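PDB 5X3I: 1,3-alpha-isomaltosidase from Kribbella flavida DSM 17836, which hydrolyses the alpha-1,3-glucosidic linkages of the cyclic tetrasaccharide cyclobis-(1-6)-alpha-nigerosyl to give isomaltose inside the cell. Local coordinates for residues A[394-400]-A[434-440]; A[417-421]-A[439-443]. The protein carries 1 engineered substitution. All blocks are in the same frame, centred on the assembly; numbering follows the deposited sequence.

Contact 1: A[394-400]-A[434-440]; sequences IPLQKTE and WFPQALM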
loop_
_atom_site.group_PDB
_atom_site.type_symbol
_atom_site.label_atom_id
_atom_site.label_comp_id
_atom_site.label_asym_id
_atom_site.label_seq_id
_atom_site.Cartn_x
_atom_site.Cartn_y
_atom_site.Cartn_z
ATOM N N ILE A 394 12.097 5.744 4.248
ATOM C CA ILE A 394 11.006 5.566 5.193
ATOM C C ILE A 394 10.693 6.941 5.800
ATOM O O ILE A 394 11.601 7.708 6.068
ATOM C CB ILE A 394 11.385 4.518 6.284
ATOM C CG1 ILE A 394 10.197 4.191 7.194
ATOM C CG2 ILE A 394 12.596 4.973 7.087
ATOM C CD1 ILE A 394 9.231 3.193 6.599
ATOM N N PRO A 395 9.405 7.263 6.020
ATOM C CA PRO A 395 9.108 8.592 6.569
ATOM C C PRO A 395 9.090 8.588 8.092
ATOM O O PRO A 395 8.046 8.858 8.696
ATOM C CB PRO A 395 7.718 8.889 6.011
ATOM C CG PRO A 395 7.075 7.526 5.962
ATOM C CD PRO A 395 8.179 6.554 5.615
ATOM N N LEU A 396 10.229 8.259 8.687
ATOM C CA LEU A 396 10.370 8.131 10.131
ATOM C C LEU A 396 11.748 8.589 10.574
ATOM O O LEU A 396 12.742 8.287 9.919
ATOM C CB LEU A 396 10.156 6.684 10.572
ATOM C CG LEU A 396 8.760 6.097 10.375
ATOM C CD1 LEU A 396 8.756 4.597 10.653
ATOM C CD2 LEU A 396 7.779 6.832 11.269
ATOM N N GLN A 397 11.788 9.296 11.691
ATOM C CA GLN A 397 13.026 9.731 12.300
ATOM C C GLN A 397 13.218 9.035 13.642
ATOM O O GLN A 397 12.510 9.334 14.600
ATOM C CB GLN A 397 13.021 11.240 12.487
ATOM C CG GLN A 397 14.345 11.815 12.925
ATOM C CD GLN A 397 15.361 11.809 11.795
ATOM O OE1 GLN A 397 14.997 11.695 10.638
ATOM N NE2 GLN A 397 16.634 11.915 12.137
ATOM N N LYS A 398 14.189 8.130 13.703
ATOM C CA LYS A 398 14.451 7.338 14.898
ATOM C C LYS A 398 14.763 8.217 16.100
ATOM O O LYS A 398 15.533 9.169 16.005
ATOM C CB LYS A 398 15.604 6.365 14.665
ATOM C CG LYS A 398 15.300 5.247 13.689
ATOM C CD LYS A 398 16.398 4.206 13.723
ATOM C CE LYS A 398 16.166 3.115 12.706
ATOM N NZ LYS A 398 17.226 2.086 12.741
ATOM N N THR A 399 14.082 7.940 17.202
ATOM C CA THR A 399 14.327 8.612 18.472
ATOM C C THR A 399 15.181 7.833 19.478
ATOM O O THR A 399 15.488 8.341 20.545
ATOM C CB THR A 399 13.003 8.948 19.141
ATOM O OG1 THR A 399 12.227 7.753 19.262
ATOM C CG2 THR A 399 12.252 9.940 18.289
ATOM N N GLU A 400 15.560 6.607 19.140
ATOM C CA GLU A 400 16.200 5.720 20.108
ATOM C C GLU A 400 17.669 6.059 20.350
ATOM O O GLU A 400 18.306 5.475 21.218
ATOM C CB GLU A 400 16.068 4.264 19.659
ATOM C CG GLU A 400 16.976 3.897 18.510
ATOM C CD GLU A 400 16.421 2.774 17.659
ATOM O OE1 GLU A 400 15.328 2.953 17.083
ATOM O OE2 GLU A 400 17.078 1.717 17.569
ATOM N N TRP A 434 8.021 -1.875 14.592
ATOM C CA TRP A 434 9.480 -1.618 14.264
ATOM C C TRP A 434 9.784 -0.099 14.011
ATOM O O TRP A 434 8.920 0.605 13.733
ATOM C CB TRP A 434 9.890 -2.599 13.132
ATOM C CG TRP A 434 10.774 -2.272 11.935
ATOM C CD1 TRP A 434 11.886 -2.956 11.562
ATOM C CD2 TRP A 434 10.583 -1.270 10.934
ATOM N NE1 TRP A 434 12.403 -2.445 10.426
ATOM C CE2 TRP A 434 11.624 -1.410 10.010
ATOM C CE3 TRP A 434 9.653 -0.271 10.736
ATOM C CZ2 TRP A 434 11.764 -0.581 8.923
ATOM C CZ3 TRP A 434 9.795 0.538 9.666
ATOM C CH2 TRP A 434 10.843 0.377 8.764
ATOM N N PHE A 435 11.005 0.370 14.147
ATOM C CA PHE A 435 11.322 1.794 14.217
ATOM C C PHE A 435 10.524 2.391 15.408
ATOM O O PHE A 435 9.705 3.223 15.194
ATOM C CB PHE A 435 10.967 2.535 12.906
ATOM C CG PHE A 435 12.079 2.607 11.893
ATOM C CD1 PHE A 435 12.512 1.484 11.256
ATOM C CD2 PHE A 435 12.686 3.806 11.588
ATOM C CE1 PHE A 435 13.517 1.525 10.336
ATOM C CE2 PHE A 435 13.659 3.873 10.654
ATOM C CZ PHE A 435 14.085 2.726 10.026
ATOM N N PRO A 436 10.753 1.906 16.637
ATOM C CA PRO A 436 9.861 2.215 17.756
ATOM C C PRO A 436 9.942 3.666 18.183
ATOM O O PRO A 436 11.038 4.186 18.369
ATOM C CB PRO A 436 10.375 1.306 18.868
ATOM C CG PRO A 436 11.841 1.201 18.590
ATOM C CD PRO A 436 11.961 1.187 17.084
ATOM N N GLN A 437 8.790 4.297 18.359
ATOM C CA GLN A 437 8.729 5.665 18.852
ATOM C C GLN A 437 9.397 6.669 17.919
ATOM O O GLN A 437 9.747 7.763 18.346
ATOM C CB GLN A 437 9.386 5.754 20.230
ATOM C CG GLN A 437 8.859 4.751 21.224
ATOM C CD GLN A 437 7.540 5.182 21.791
ATOM O OE1 GLN A 437 7.486 6.069 22.643
ATOM N NE2 GLN A 437 6.458 4.576 21.311
ATOM N N ALA A 438 9.540 6.318 16.647
ATOM C CA ALA A 438 10.118 7.246 15.682
ATOM C C ALA A 438 9.138 8.381 15.399
ATOM O O ALA A 438 7.937 8.162 15.390
ATOM C CB ALA A 438 10.487 6.519 14.393
ATOM N N LEU A 439 9.650 9.587 15.175
ATOM C CA LEU A 439 8.811 10.718 14.751
ATOM C C LEU A 439 8.450 10.624 13.272
ATOM O O LEU A 439 9.180 10.026 12.492
ATOM C CB LEU A 439 9.520 12.049 15.007
ATOM C CG LEU A 439 10.207 12.168 16.363
ATOM C CD1 LEU A 439 10.873 13.507 16.506
ATOM C CD2 LEU A 439 9.190 11.944 17.473
ATOM N N MET A 440 7.326 11.218 12.897
ATOM C CA MET A 440 6.940 11.328 11.494
ATOM C C MET A 440 7.115 12.765 11.030
ATOM O O MET A 440 6.549 13.665 11.632
ATOM C CB MET A 440 5.483 10.895 11.274
ATOM C CG MET A 440 5.179 9.412 11.493
ATOM S SD MET A 440 3.413 9.038 11.284
ATOM C CE MET A 440 3.261 9.041 9.503
HETATM O O HOH W 1 13.803 4.811 17.141
#
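Q397 and L439 face each other as an antiparallel hydrogen-bonded pair, a single bridge between two loops. Q397 N gives to L439 O at 2.8 Å, and L439 N returns a bond to Q397 O. T399 OG1 donates to Q437 O at 2.6 Å. The hydroxyl stands well above the plane of the Q437 carbonyl. OG1 lies between T399's own backbone N and carbonyl carbon (chi1 55°), which turns T399 CG2 onto L439 CG at 3.6 Å. Water 1 accepts from E400 N and donates to P436 O, tying E400 to the type II turn F435-A438.

The extended K398 chain runs across one face of the F435 ring. K398 CE makes a CH-pi contact 3.6 Å from the F435 ring centroid. K398 NZ lies 4.5 Å from that F435 centroid, over the face, as a cation-pi partner, and also bonds to E339 O.

Apolar groups pack on L396. Its CD1 meets F435 CB, L396 CB meets A438 CB at 3.8 Å, and L396 CD2 lies beside M440 CG at 3.7 Å. I394 CD1 reaches the W434 ring at its edge, 3.9 Å from W434 CH2.

Segment 394-400 follows strand 388-393 of the family 31 TIM-barrel domain; 434-440 belongs to the loop between helices 404-415 and 446-454. Q397 packs on helix 404-415. P395 and M440 touch Y496 of helix 496-510.

Contact 2: A[417-421]-A[439-443]; sequences GHAVL and LMPDL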
loop_
_atom_site.group_PDB
_atom_site.type_symbol
_atom_site.label_atom_id
_atom_site.label_comp_id
_atom_site.label_asym_id
_atom_site.label_seq_id
_atom_site.Cartn_x
_atom_site.Cartn_y
_atom_site.Cartn_z
ATOM N N GLY A 417 9.116 22.504 14.586
ATOM C CA GLY A 417 7.772 22.145 14.182
ATOM C C GLY A 417 7.664 21.313 12.914
ATOM O O GLY A 417 6.756 21.519 12.128
ATOM N N HIS A 418 8.595 20.384 12.714
ATOM C CA HIS A 418 8.584 19.520 11.537
ATOM C C HIS A 418 7.938 18.157 11.801
ATOM O O HIS A 418 7.881 17.321 10.909
ATOM C CB HIS A 418 10.005 19.308 11.012
ATOM C CG HIS A 418 10.644 20.544 10.468
ATOM N ND1 HIS A 418 10.046 21.337 9.515
ATOM C CD2 HIS A 418 11.841 21.118 10.737
ATOM C CE1 HIS A 418 10.840 22.351 9.227
ATOM N NE2 HIS A 418 11.933 22.241 9.954
ATOM N N ALA A 419 7.499 17.923 13.033
ATOM C CA ALA A 419 6.948 16.622 13.402
ATOM C C ALA A 419 5.421 16.636 13.490
ATOM O O ALA A 419 4.832 17.601 13.963
ATOM C CB ALA A 419 7.531 16.154 14.727
ATOM N N VAL A 420 4.804 15.551 13.039
ATOM C CA VAL A 420 3.382 15.332 13.246
ATOM C C VAL A 420 3.121 15.318 14.752
ATOM O O VAL A 420 3.898 14.741 15.506
ATOM C CB VAL A 420 2.904 14.015 12.603
ATOM C CG1 VAL A 420 1.436 13.739 12.948
ATOM C CG2 VAL A 420 3.104 14.047 11.092
ATOM N N LEU A 421 2.044 15.964 15.178
ATOM C CA LEU A 421 1.789 16.199 16.600
ATOM C C LEU A 421 0.605 15.411 17.167
ATOM O O LEU A 421 -0.343 15.103 16.452
ATOM C CB LEU A 421 1.534 17.683 16.848
ATOM C CG LEU A 421 2.638 18.696 16.551
ATOM C CD1 LEU A 421 2.154 20.107 16.925
ATOM C CD2 LEU A 421 3.907 18.334 17.291
ATOM N N LEU A 439 9.650 9.587 15.175
ATOM C CA LEU A 439 8.811 10.718 14.751
ATOM C C LEU A 439 8.450 10.624 13.272
ATOM O O LEU A 439 9.180 10.026 12.492
ATOM C CB LEU A 439 9.520 12.049 15.007
ATOM C CG LEU A 439 10.207 12.168 16.363
ATOM C CD1 LEU A 439 10.873 13.507 16.506
ATOM C CD2 LEU A 439 9.190 11.944 17.473
ATOM N N MET A 440 7.326 11.218 12.897
ATOM C CA MET A 440 6.940 11.328 11.494
ATOM C C MET A 440 7.115 12.765 11.030
ATOM O O MET A 440 6.549 13.665 11.632
ATOM C CB MET A 440 5.483 10.895 11.274
ATOM C CG MET A 440 5.179 9.412 11.493
ATOM S SD MET A 440 3.413 9.038 11.284
ATOM C CE MET A 440 3.261 9.041 9.503
ATOM N N PRO A 441 7.887 12.989 9.952
ATOM C CA PRO A 441 7.951 14.369 9.461
ATOM C C PRO A 441 6.580 14.793 8.958
ATOM O O PRO A 441 5.876 13.983 8.368
ATOM C CB PRO A 441 8.973 14.299 8.318
ATOM C CG PRO A 441 8.869 12.908 7.817
ATOM C CD PRO A 441 8.540 12.043 9.036
ATOM N N ASP A 442 6.201 16.043 9.143
ATOM C CA ASP A 442 4.862 16.379 8.735
ATOM C C ASP A 442 4.943 16.862 7.303
ATOM O O ASP A 442 5.150 18.036 7.036
ATOM C CB ASP A 442 4.323 17.469 9.674
ATOM C CG ASP A 442 2.878 17.836 9.419
ATOM O OD1 ASP A 442 2.304 17.470 8.384
ATOM O OD2 ASP A 442 2.322 18.535 10.282
ATOM N N LEU A 443 4.556 15.979 6.399
ATOM C CA LEU A 443 4.792 16.185 4.977
ATOM C C LEU A 443 3.546 16.808 4.378
ATOM O O LEU A 443 3.457 17.002 3.175
ATOM C CB LEU A 443 5.172 14.871 4.279
ATOM C CG LEU A 443 6.517 14.276 4.731
ATOM C CD1 LEU A 443 6.736 12.903 4.147
ATOM C CD2 LEU A 443 7.698 15.205 4.396
HETATM O O HOH W 2 3.233 19.377 12.526
HETATM O O HOH W 3 6.061 12.876 14.850
#
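A419 and P441 form a single backbone bridge, with one hydrogen bond at each flank. V420 N donates to M440 O at 2.9 Å, and D442 N donates to H418 O at 2.8 Å. Two CA-H...O contacts reuse the same oxygens: P441 CA approaches H418 O at 3.3 Å, and A419 CA approaches M440 O. M440 N gives its own proton to water 3. The bridge closes residues just after helix 404-415 onto residues just before helix 446-454.

V420 carries most of the side-chain contact through one branch. With CG1 anti to the backbone N (chi1 175°), CG2 comes round beside that N. V420 CG2 meets M440 O at 3.5 Å and also touches M440 CB and D442 CA. D442 CB also touches this methyl. Water 2 donates to both D442 OD2 and A419 O, bridging the two segments. The H418 ring leads away from the contact, stacks with W451 and bonds through ND1 to T448 OG1.

Two direct backbone bonds and the water 2 bridge therefore join the segments. The buried carboxylate of D442 is well supplied with partners. S444 OG bonds to OD1, while A484 N and water 2 serve OD2. This setting is consistent with an ionised acid, whose charge would be spread over several polar contacts.

In the fold
Contacts 1 and 2 share L439 and M440, and their centres are 11 Å apart. The chain from W434 to L443 meets 394-400 first and then 417-421, with L439 and M440 in both segments. The two contacts also touch directly, as P395 O packs against P441 CD at 3.2 Å. Contact 1 joins the loop after barrel strand 388-393 to the long loop that follows helix 404-415. Contact 2 ties that long loop to itself. Contact 1 lies next to the active site. The side chain of I394 is about 5 Å from that of A471, the engineered residue at the inferred nucleophile position. The side chain of E474, an active-site residue by similarity, is about 6 Å from that of I394 and about 8 Å from that of M440.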